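Local structure of type II restriction enzyme NgoMIV (1FIU) at residues I190-L203 with I228-C240. The protein recognises the double-stranded DNA sequence 5'-GCCGGC-3' and, as a magnesium-dependent homotetramer, cleaves it after the first G. Numbering follows the deposited sequence.
Sequences IRSDRAQNARSEGL and ISSIALGTGEIDC. With nucleotides of chain D; nucleotides of chain B.
Arg199 reaches out from helix 197-203 and plugs the C-terminal end of helix 228-232. Its NH2 hydrogen-bonds Leu233 O in the carbonyl plane at 3.0 Å and also takes Ser230 O from above that carbonyl's plane; NH1 makes a salt bridge to Glu237 OE1 (2.9 Å), the carboxylate turned 81° from the guanidinium. On the other face of the Ser230 carbonyl sits Gln196 NE2 (3.0 Å), whose second N-H goes to Ser192 O, while Gln196 OE1 accepts from Arg199 NE. The amide is gripped at both ends and cannot readily flip. Next to this polar network the packing is tight: Ile231, with CG1 anti to the backbone N (chi1 -174°), pushes CD1 to 3.5 Å from Ala198 CB. Ala198, its side chain about 7 Å from a bound magnesium ion, and Ile238 also lie on Val218 of strand 215-220, in the central sheet of this PDDEXK-clan nuclease. Ser192 marks the looser flank, touching Ser230 mainly through CB and CA (CB to CB 3.6 Å) and giving OG to a DNA phosphate. Just beyond, Arg191 and Arg194 take no part in the protein contact and read guanines instead, bonding O6 and N7 of DG4 and DG3 of chain D respectively through NE and NH2.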
loop_
_atom_site.group_PDB
_atom_site.type_symbol
_atom_site.label_atom_id
_atom_site.label_comp_id
_atom_site.label_asym_id
_atom_site.label_seq_id
_atom_site.Cartn_x
_atom_site.Cartn_y
_atom_site.Cartn_z
ATOM N N ILE I 190 -4.951 -24.193 7.671
ATOM C CA ILE I 190 -4.198 -23.298 6.811
ATOM C C ILE I 190 -3.149 -24.016 5.942
ATOM O O ILE I 190 -2.603 -25.038 6.362
ATOM C CB ILE I 190 -3.411 -22.266 7.697
ATOM C CG1 ILE I 190 -4.381 -21.262 8.335
ATOM C CG2 ILE I 190 -2.280 -21.591 6.861
ATOM C CD1 ILE I 190 -3.698 -20.350 9.379
ATOM N N ARG I 191 -2.954 -23.521 4.720
ATOM C CA ARG I 191 -1.818 -23.904 3.881
ATOM C C ARG I 191 -1.309 -22.478 3.597
ATOM O O ARG I 191 -2.126 -21.552 3.357
ATOM C CB ARG I 191 -2.185 -24.619 2.584
ATOM C CG ARG I 191 -2.627 -26.075 2.808
ATOM C CD ARG I 191 -1.563 -26.903 3.487
ATOM N NE ARG I 191 -2.008 -28.292 3.612
ATOM C CZ ARG I 191 -2.677 -28.805 4.643
ATOM N NH1 ARG I 191 -3.011 -28.063 5.703
ATOM N NH2 ARG I 191 -3.032 -30.089 4.606
ATOM N N SER I 192 0.009 -22.276 3.625
ATOM C CA SER I 192 0.546 -20.931 3.464
ATOM C C SER I 192 0.200 -20.207 2.165
ATOM O O SER I 192 0.239 -18.972 2.127
ATOM C CB SER I 192 2.064 -20.940 3.682
ATOM O OG SER I 192 2.675 -21.799 2.746
ATOM N N ASP I 193 -0.135 -20.932 1.104
ATOM C CA ASP I 193 -0.483 -20.274 -0.139
ATOM C C ASP I 193 -1.895 -19.705 -0.107
ATOM O O ASP I 193 -2.119 -18.492 -0.342
ATOM C CB ASP I 193 -0.338 -21.229 -1.346
ATOM C CG ASP I 193 -1.205 -22.490 -1.229
ATOM O OD1 ASP I 193 -1.836 -22.882 -2.239
ATOM O OD2 ASP I 193 -1.247 -23.085 -0.138
ATOM N N ARG I 194 -2.860 -20.563 0.197
ATOM C CA ARG I 194 -4.254 -20.134 0.229
ATOM C C ARG I 194 -4.594 -19.189 1.393
ATOM O O ARG I 194 -5.618 -18.518 1.354
ATOM C CB ARG I 194 -5.189 -21.364 0.250
ATOM C CG ARG I 194 -4.976 -22.390 1.381
ATOM C CD ARG I 194 -6.044 -23.552 1.218
ATOM N NE ARG I 194 -5.826 -24.711 2.095
ATOM C CZ ARG I 194 -6.127 -24.762 3.389
ATOM N NH1 ARG I 194 -6.683 -23.712 4.000
ATOM N NH2 ARG I 194 -5.843 -25.862 4.094
ATOM N N ALA I 195 -3.744 -19.108 2.411
ATOM C CA ALA I 195 -4.053 -18.227 3.530
ATOM C C ALA I 195 -3.871 -16.753 3.184
ATOM O O ALA I 195 -4.368 -15.875 3.893
ATOM C CB ALA I 195 -3.175 -18.592 4.753
ATOM N N GLN I 196 -3.161 -16.484 2.093
ATOM C CA GLN I 196 -2.875 -15.098 1.719
ATOM C C GLN I 196 -4.080 -14.316 1.233
ATOM O O GLN I 196 -4.006 -13.081 1.104
ATOM C CB GLN I 196 -1.749 -15.040 0.668
ATOM C CG GLN I 196 -0.461 -15.744 1.130
ATOM C CD GLN I 196 -0.009 -15.358 2.540
ATOM O OE1 GLN I 196 0.037 -14.183 2.898
ATOM N NE2 GLN I 196 0.335 -16.353 3.345
ATOM N N ASN I 197 -5.183 -14.993 0.942
ATOM C CA ASN I 197 -6.366 -14.232 0.529
ATOM C C ASN I 197 -6.880 -13.366 1.694
ATOM O O ASN I 197 -7.585 -12.385 1.448
ATOM C CB ASN I 197 -7.487 -15.115 -0.059
ATOM C CG ASN I 197 -8.121 -16.103 0.943
ATOM O OD1 ASN I 197 -7.494 -16.314 2.084
ATOM N ND2 ASN I 197 -9.195 -16.696 0.641
ATOM N N ALA I 198 -6.487 -13.671 2.946
ATOM C CA ALA I 198 -6.893 -12.834 4.093
ATOM C C ALA I 198 -6.166 -11.486 3.969
ATOM O O ALA I 198 -6.703 -10.436 4.334
ATOM C CB ALA I 198 -6.531 -13.521 5.424
ATOM N N ARG I 199 -4.944 -11.515 3.445
ATOM C CA ARG I 199 -4.199 -10.288 3.262
ATOM C C ARG I 199 -4.742 -9.442 2.118
ATOM O O ARG I 199 -4.833 -8.206 2.241
ATOM C CB ARG I 199 -2.698 -10.568 3.010
ATOM C CG ARG I 199 -1.950 -11.147 4.211
ATOM C CD ARG I 199 -0.436 -11.255 3.941
ATOM N NE ARG I 199 0.265 -12.150 4.875
ATOM C CZ ARG I 199 0.812 -11.800 6.032
ATOM N NH1 ARG I 199 0.763 -10.541 6.463
ATOM N NH2 ARG I 199 1.447 -12.717 6.759
ATOM N N SER I 200 -5.099 -10.069 0.995
ATOM C CA SER I 200 -5.602 -9.285 -0.114
ATOM C C SER I 200 -6.973 -8.703 0.216
ATOM O O SER I 200 -7.266 -7.548 -0.148
ATOM C CB SER I 200 -5.629 -10.117 -1.401
ATOM O OG SER I 200 -6.407 -11.279 -1.227
ATOM N N GLU I 201 -7.793 -9.465 0.941
ATOM C CA GLU I 201 -9.107 -8.946 1.317
ATOM C C GLU I 201 -8.919 -7.793 2.304
ATOM O O GLU I 201 -9.605 -6.769 2.203
ATOM C CB GLU I 201 -9.984 -10.089 1.866
ATOM C CG GLU I 201 -10.550 -10.918 0.693
ATOM C CD GLU I 201 -11.355 -12.164 1.097
ATOM O OE1 GLU I 201 -12.220 -12.058 1.999
ATOM O OE2 GLU I 201 -11.127 -13.240 0.486
ATOM N N GLY I 202 -7.979 -7.929 3.236
ATOM C CA GLY I 202 -7.719 -6.847 4.179
ATOM C C GLY I 202 -7.248 -5.592 3.459
ATOM O O GLY I 202 -7.681 -4.487 3.798
ATOM N N LEU I 203 -6.386 -5.736 2.448
ATOM C CA LEU I 203 -5.907 -4.558 1.726
ATOM C C LEU I 203 -7.011 -3.882 0.949
ATOM O O LEU I 203 -7.003 -2.650 0.809
ATOM C CB LEU I 203 -4.736 -4.903 0.800
ATOM C CG LEU I 203 -3.447 -5.017 1.627
ATOM C CD1 LEU I 203 -2.380 -5.736 0.832
ATOM C CD2 LEU I 203 -2.982 -3.613 2.038
ATOM N N ILE I 228 0.183 -21.064 11.126
ATOM C CA ILE I 228 -0.491 -19.878 11.657
ATOM C C ILE I 228 0.351 -18.632 11.300
ATOM O O ILE I 228 -0.199 -17.576 10.905
ATOM C CB ILE I 228 -0.603 -19.950 13.199
ATOM C CG1 ILE I 228 -1.536 -21.093 13.598
ATOM C CG2 ILE I 228 -1.062 -18.584 13.775
ATOM C CD1 ILE I 228 -1.390 -21.468 15.056
ATOM N N SER I 229 1.678 -18.749 11.419
ATOM C CA SER I 229 2.570 -17.618 11.163
ATOM C C SER I 229 2.497 -17.060 9.744
ATOM O O SER I 229 2.822 -15.883 9.535
ATOM C CB SER I 229 4.035 -17.986 11.513
ATOM O OG SER I 229 4.640 -18.750 10.470
ATOM N N SER I 230 2.055 -17.883 8.785
ATOM C CA SER I 230 1.961 -17.437 7.397
ATOM C C SER I 230 0.924 -16.311 7.227
ATOM O O SER I 230 0.955 -15.612 6.237
ATOM C CB SER I 230 1.648 -18.602 6.442
ATOM O OG SER I 230 0.352 -19.132 6.629
ATOM N N ILE I 231 0.001 -16.172 8.171
ATOM C CA ILE I 231 -0.946 -15.048 8.106
ATOM C C ILE I 231 -0.799 -14.113 9.325
ATOM O O ILE I 231 -1.066 -12.915 9.218
ATOM C CB ILE I 231 -2.417 -15.563 7.946
ATOM C CG1 ILE I 231 -3.388 -14.389 7.730
ATOM C CG2 ILE I 231 -2.821 -16.383 9.144
ATOM C CD1 ILE I 231 -3.188 -13.635 6.396
ATOM N N ALA I 232 -0.328 -14.631 10.470
ATOM C CA ALA I 232 -0.198 -13.807 11.667
ATOM C C ALA I 232 1.009 -12.866 11.677
ATOM O O ALA I 232 0.933 -11.737 12.186
ATOM C CB ALA I 232 -0.152 -14.696 12.919
ATOM N N LEU I 233 2.135 -13.306 11.126
ATOM C CA LEU I 233 3.311 -12.423 11.142
ATOM C C LEU I 233 3.172 -11.248 10.189
ATOM O O LEU I 233 2.529 -11.350 9.161
ATOM C CB LEU I 233 4.585 -13.215 10.792
ATOM C CG LEU I 233 5.004 -14.288 11.793
ATOM C CD1 LEU I 233 6.245 -14.986 11.205
ATOM C CD2 LEU I 233 5.311 -13.717 13.163
ATOM N N GLY I 234 3.794 -10.127 10.551
ATOM C CA GLY I 234 3.743 -8.954 9.707
ATOM C C GLY I 234 2.562 -8.082 10.100
ATOM O O GLY I 234 1.673 -8.533 10.836
ATOM N N THR I 235 2.552 -6.844 9.602
ATOM C CA THR I 235 1.472 -5.905 9.912
ATOM C C THR I 235 1.046 -5.154 8.668
ATOM O O THR I 235 1.759 -5.134 7.662
ATOM C CB THR I 235 1.923 -4.847 10.962
ATOM O OG1 THR I 235 3.077 -4.154 10.480
ATOM C CG2 THR I 235 2.255 -5.511 12.290
ATOM N N GLY I 236 -0.136 -4.536 8.746
ATOM C CA GLY I 236 -0.638 -3.732 7.641
ATOM C C GLY I 236 -1.945 -4.178 7.003
ATOM O O GLY I 236 -2.705 -3.357 6.462
ATOM N N GLU I 237 -2.196 -5.476 7.040
ATOM C CA GLU I 237 -3.424 -6.033 6.447
ATOM C C GLU I 237 -4.389 -6.590 7.487
ATOM O O GLU I 237 -5.584 -6.286 7.464
ATOM C CB GLU I 237 -3.080 -7.180 5.494
ATOM C CG GLU I 237 -2.114 -6.862 4.363
ATOM C CD GLU I 237 -0.653 -7.197 4.661
ATOM O OE1 GLU I 237 -0.331 -8.050 5.534
ATOM O OE2 GLU I 237 0.194 -6.596 3.985
ATOM N N ILE I 238 -3.842 -7.399 8.391
ATOM C CA ILE I 238 -4.567 -8.096 9.438
ATOM C C ILE I 238 -4.298 -7.492 10.810
ATOM O O ILE I 238 -3.128 -7.365 11.239
ATOM C CB ILE I 238 -4.133 -9.600 9.433
ATOM C CG1 ILE I 238 -4.340 -10.195 8.037
ATOM C CG2 ILE I 238 -4.872 -10.393 10.501
ATOM C CD1 ILE I 238 -5.706 -10.066 7.485
ATOM N N ASP I 239 -5.363 -7.127 11.521
ATOM C CA ASP I 239 -5.194 -6.536 12.853
ATOM C C ASP I 239 -4.560 -7.514 13.843
ATOM O O ASP I 239 -3.645 -7.150 14.589
ATOM C CB ASP I 239 -6.538 -6.102 13.457
ATOM C CG ASP I 239 -7.235 -4.999 12.657
ATOM O OD1 ASP I 239 -6.670 -4.490 11.680
ATOM O OD2 ASP I 239 -8.367 -4.667 13.035
ATOM N N CYS I 240 -5.099 -8.731 13.876
ATOM C CA CYS I 240 -4.644 -9.774 14.795
ATOM C C CYS I 240 -5.291 -11.102 14.392
ATOM O O CYS I 240 -6.334 -11.113 13.737
ATOM C CB CYS I 240 -5.065 -9.417 16.223
ATOM S SG CYS I 240 -4.210 -10.436 17.515
ATOM P P DG D 3 -8.821 -29.656 5.752
ATOM O OP1 DG D 3 -9.366 -30.751 6.579
ATOM O OP2 DG D 3 -7.473 -29.094 6.082
ATOM O "O5'" DG D 3 -8.747 -30.111 4.236
ATOM C "C5'" DG D 3 -9.669 -31.043 3.681
ATOM C "C4'" DG D 3 -8.912 -32.156 2.990
ATOM O "O4'" DG D 3 -8.217 -31.644 1.834
ATOM C "C3'" DG D 3 -7.847 -32.826 3.851
ATOM O "O3'" DG D 3 -7.857 -34.226 3.562
ATOM C "C2'" DG D 3 -6.561 -32.109 3.467
ATOM C "C1'" DG D 3 -6.806 -31.647 2.037
ATOM N N9 DG D 3 -6.324 -30.289 1.787
ATOM C C8 DG D 3 -6.226 -29.261 2.697
ATOM N N7 DG D 3 -5.743 -28.158 2.181
ATOM C C5 DG D 3 -5.521 -28.473 0.847
ATOM C C6 DG D 3 -5.018 -27.678 -0.219
ATOM O O6 DG D 3 -4.691 -26.489 -0.200
ATOM N N1 DG D 3 -4.927 -28.404 -1.405
ATOM C C2 DG D 3 -5.314 -29.730 -1.554
ATOM N N2 DG D 3 -5.164 -30.269 -2.776
ATOM N N3 DG D 3 -5.808 -30.465 -0.577
ATOM C C4 DG D 3 -5.871 -29.787 0.590
ATOM O OP3 DC B 1 3.754 -21.406 -3.783
ATOM P P DC B 1 3.028 -21.539 -5.106
ATOM O OP1 DC B 1 1.617 -20.976 -5.104
ATOM O OP2 DC B 1 3.852 -21.080 -6.266
ATOM O "O5'" DC B 1 2.838 -23.142 -5.302
ATOM C "C5'" DC B 1 3.829 -23.896 -5.995
ATOM C "C4'" DC B 1 3.268 -25.238 -6.384
ATOM O "O4'" DC B 1 3.218 -26.022 -5.162
ATOM C "C3'" DC B 1 1.828 -25.192 -6.895
ATOM O "O3'" DC B 1 1.770 -25.200 -8.304
ATOM C "C2'" DC B 1 1.202 -26.469 -6.350
ATOM C "C1'" DC B 1 2.065 -26.872 -5.171
ATOM N N1 DC B 1 1.307 -26.609 -3.937
ATOM C C2 DC B 1 0.518 -27.645 -3.391
ATOM O O2 DC B 1 0.466 -28.728 -3.984
ATOM N N3 DC B 1 -0.165 -27.426 -2.247
ATOM C C4 DC B 1 -0.095 -26.235 -1.640
ATOM N N4 DC B 1 -0.754 -26.091 -0.480
ATOM C C5 DC B 1 0.664 -25.152 -2.183
ATOM C C6 DC B 1 1.353 -25.378 -3.324
ATOM P P DG D 4 -6.647 -35.159 4.033
ATOM O OP1 DG D 4 -7.266 -36.488 4.299
ATOM O OP2 DG D 4 -5.798 -34.527 5.061
ATOM O "O5'" DG D 4 -5.804 -35.283 2.698
ATOM C "C5'" DG D 4 -6.464 -35.625 1.487
ATOM C "C4'" DG D 4 -5.470 -35.678 0.352
ATOM O "O4'" DG D 4 -5.002 -34.335 0.042
ATOM C "C3'" DG D 4 -4.223 -36.529 0.612
ATOM O "O3'" DG D 4 -3.970 -37.287 -0.575
ATOM C "C2'" DG D 4 -3.131 -35.493 0.864
ATOM C "C1'" DG D 4 -3.578 -34.321 -0.004
ATOM N N9 DG D 4 -3.144 -33.019 0.492
ATOM C C8 DG D 4 -3.254 -32.556 1.783
ATOM N N7 DG D 4 -2.813 -31.334 1.926
ATOM C C5 DG D 4 -2.380 -30.975 0.659
ATOM C C6 DG D 4 -1.792 -29.771 0.200
ATOM O O6 DG D 4 -1.558 -28.745 0.845
ATOM N N1 DG D 4 -1.477 -29.832 -1.156
ATOM C C2 DG D 4 -1.720 -30.897 -1.970
ATOM N N2 DG D 4 -1.376 -30.743 -3.270
ATOM N N3 DG D 4 -2.273 -32.038 -1.547
ATOM C C4 DG D 4 -2.568 -32.007 -0.234
#